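Aldose 1-epimerase (Escherichia coli, PDB 3NRE) probably interconverts the alpha and beta anomers of aldose sugars, as aldose 1-epimerases (mutarotases) do. Local coordinates at residues M256-D261 against G269-L274. Sequence-based numbering, arbitrary orientation.
Sequences MSHAPD and GDLIAL
The imidazole of His258 is sandwiched between two methyl groups. Leu271 CD2 sits over the ring centre, 3.8 Å from the centroid and 13° off the ring normal, a CH-pi contact; CE of Met256, a selenomethionine, lies on the opposite face, offset toward the rim, and Ser257 OG lies in plane at the edge. With His258 CG placed between its backbone N and carbonyl carbon (chi1 66°), the ring is carried toward Leu271, and the second torsion, near a right angle (95°), turns its face to CD2. Both ring nitrogens are bonded: His258 ND1 donates to Ala259 O at 2.9 Å, arriving from above the carbonyl plane, while His258 NE2 pairs with the backbone N of Ala55. Beside the ring, His258 CB packs against Asp270 CB at 4.2 Å. No direct hydrogen bond joins the segments; water 1 lies 2.6 Å from Ser257 OG and 2.9 Å from Asp270 O, to which it can donate. Ser257 OG also bonds Thr146 N. An alanine at His258 would remove the surface under Leu271 CD2 and is likely to leave Ala259 O and Ala55 N without these partners. NE2 accepts from the Ala55 N-H while ND1 donates, which holds the imidazole in one orientation, its faces given to apolar packing, in the loop between strands 250-256 and 272-274, both paired with strand 142-153 in the mutarotase beta-sandwich.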
loop_
_atom_site.group_PDB
_atom_site.type_symbol
_atom_site.label_atom_id
_atom_site.label_comp_id
_atom_site.label_asym_id
_atom_site.label_seq_id
_atom_site.Cartn_x
_atom_site.Cartn_y
_atom_site.Cartn_z
HETATM N N MSE A 256 1.384 3.313 5.055
HETATM C CA MSE A 256 0.765 4.539 4.644
HETATM C C MSE A 256 1.451 5.684 5.302
HETATM O O MSE A 256 1.814 5.599 6.486
HETATM C CB MSE A 256 -0.733 4.584 5.073
HETATM C CG MSE A 256 -1.579 3.504 4.475
HETATM SE SE MSE A 256 -3.225 3.455 5.552
HETATM C CE MSE A 256 -3.796 5.198 5.526
ATOM N N SER A 257 1.566 6.778 4.555
ATOM C CA SER A 257 2.216 7.976 5.065
ATOM C C SER A 257 1.332 8.802 6.003
ATOM O O SER A 257 1.793 9.823 6.552
ATOM C CB SER A 257 2.644 8.859 3.886
ATOM O OG SER A 257 1.535 9.480 3.277
ATOM N N HIS A 258 0.097 8.342 6.201
ATOM C CA HIS A 258 -0.886 9.057 6.993
ATOM C C HIS A 258 -1.856 8.094 7.612
ATOM O O HIS A 258 -1.843 6.930 7.256
ATOM C CB HIS A 258 -1.612 10.090 6.134
ATOM C CG HIS A 258 -2.453 9.486 5.053
ATOM N ND1 HIS A 258 -3.799 9.242 5.207
ATOM C CD2 HIS A 258 -2.140 9.112 3.791
ATOM C CE1 HIS A 258 -4.268 8.698 4.095
ATOM N NE2 HIS A 258 -3.285 8.591 3.223
ATOM N N ALA A 259 -2.695 8.609 8.527
ATOM C CA ALA A 259 -3.723 7.817 9.205
ATOM C C ALA A 259 -5.002 7.818 8.376
ATOM O O ALA A 259 -5.277 8.808 7.700
ATOM C CB ALA A 259 -4.018 8.375 10.566
ATOM N N PRO A 260 -5.807 6.743 8.499
ATOM C CA PRO A 260 -7.107 6.779 7.855
ATOM C C PRO A 260 -7.933 7.965 8.364
ATOM O O PRO A 260 -7.911 8.267 9.573
ATOM C CB PRO A 260 -7.729 5.464 8.273
ATOM C CG PRO A 260 -7.051 5.120 9.582
ATOM C CD PRO A 260 -5.670 5.613 9.426
ATOM N N ASP A 261 -8.617 8.653 7.445
ATOM C CA ASP A 261 -9.515 9.761 7.781
ATOM C C ASP A 261 -8.740 10.981 8.273
ATOM O O ASP A 261 -9.294 11.833 8.934
ATOM C CB ASP A 261 -10.604 9.360 8.806
ATOM C CG ASP A 261 -11.965 9.082 8.168
ATOM O OD1 ASP A 261 -12.028 9.058 6.930
ATOM O OD2 ASP A 261 -12.972 8.936 8.942
ATOM N N GLY A 269 -3.805 16.155 9.611
ATOM C CA GLY A 269 -3.072 15.076 10.302
ATOM C C GLY A 269 -1.662 14.900 9.754
ATOM O O GLY A 269 -0.894 15.849 9.730
ATOM N N ASP A 270 -1.326 13.686 9.317
ATOM C CA ASP A 270 -0.013 13.414 8.747
ATOM C C ASP A 270 -0.037 13.508 7.240
ATOM O O ASP A 270 0.952 13.188 6.593
ATOM C CB ASP A 270 0.521 12.054 9.228
ATOM C CG ASP A 270 1.190 12.146 10.608
ATOM O OD1 ASP A 270 1.667 13.224 10.965
ATOM O OD2 ASP A 270 1.234 11.148 11.346
ATOM N N LEU A 271 -1.180 13.895 6.640
ATOM C CA LEU A 271 -1.199 14.311 5.224
ATOM C C LEU A 271 -0.276 15.518 5.049
ATOM O O LEU A 271 -0.059 16.299 5.993
ATOM C CB LEU A 271 -2.613 14.666 4.692
ATOM C CG LEU A 271 -3.596 13.526 4.495
ATOM C CD1 LEU A 271 -5.070 14.097 4.398
ATOM C CD2 LEU A 271 -3.269 12.649 3.316
ATOM N N ILE A 272 0.249 15.653 3.830
ATOM C CA ILE A 272 1.220 16.702 3.473
ATOM C C ILE A 272 0.602 17.687 2.505
ATOM O O ILE A 272 0.160 17.321 1.424
ATOM C CB ILE A 272 2.516 16.126 2.857
ATOM C CG1 ILE A 272 3.231 15.241 3.882
ATOM C CG2 ILE A 272 3.453 17.250 2.437
ATOM C CD1 ILE A 272 4.294 14.343 3.270
ATOM N N ALA A 273 0.514 18.940 2.932
ATOM C CA ALA A 273 -0.093 20.007 2.104
ATOM C C ALA A 273 0.842 20.375 0.972
ATOM O O ALA A 273 1.972 20.812 1.215
ATOM C CB ALA A 273 -0.392 21.259 2.952
ATOM N N LEU A 274 0.381 20.218 -0.259
ATOM C CA LEU A 274 1.185 20.491 -1.434
ATOM C C LEU A 274 0.547 21.617 -2.203
ATOM O O LEU A 274 -0.587 21.474 -2.660
ATOM C CB LEU A 274 1.272 19.257 -2.364
ATOM C CG LEU A 274 2.067 18.043 -1.892
ATOM C CD1 LEU A 274 2.156 16.925 -3.025
ATOM C CD2 LEU A 274 3.460 18.458 -1.344
HETATM O O HOH W 1 1.150 11.943 3.960
#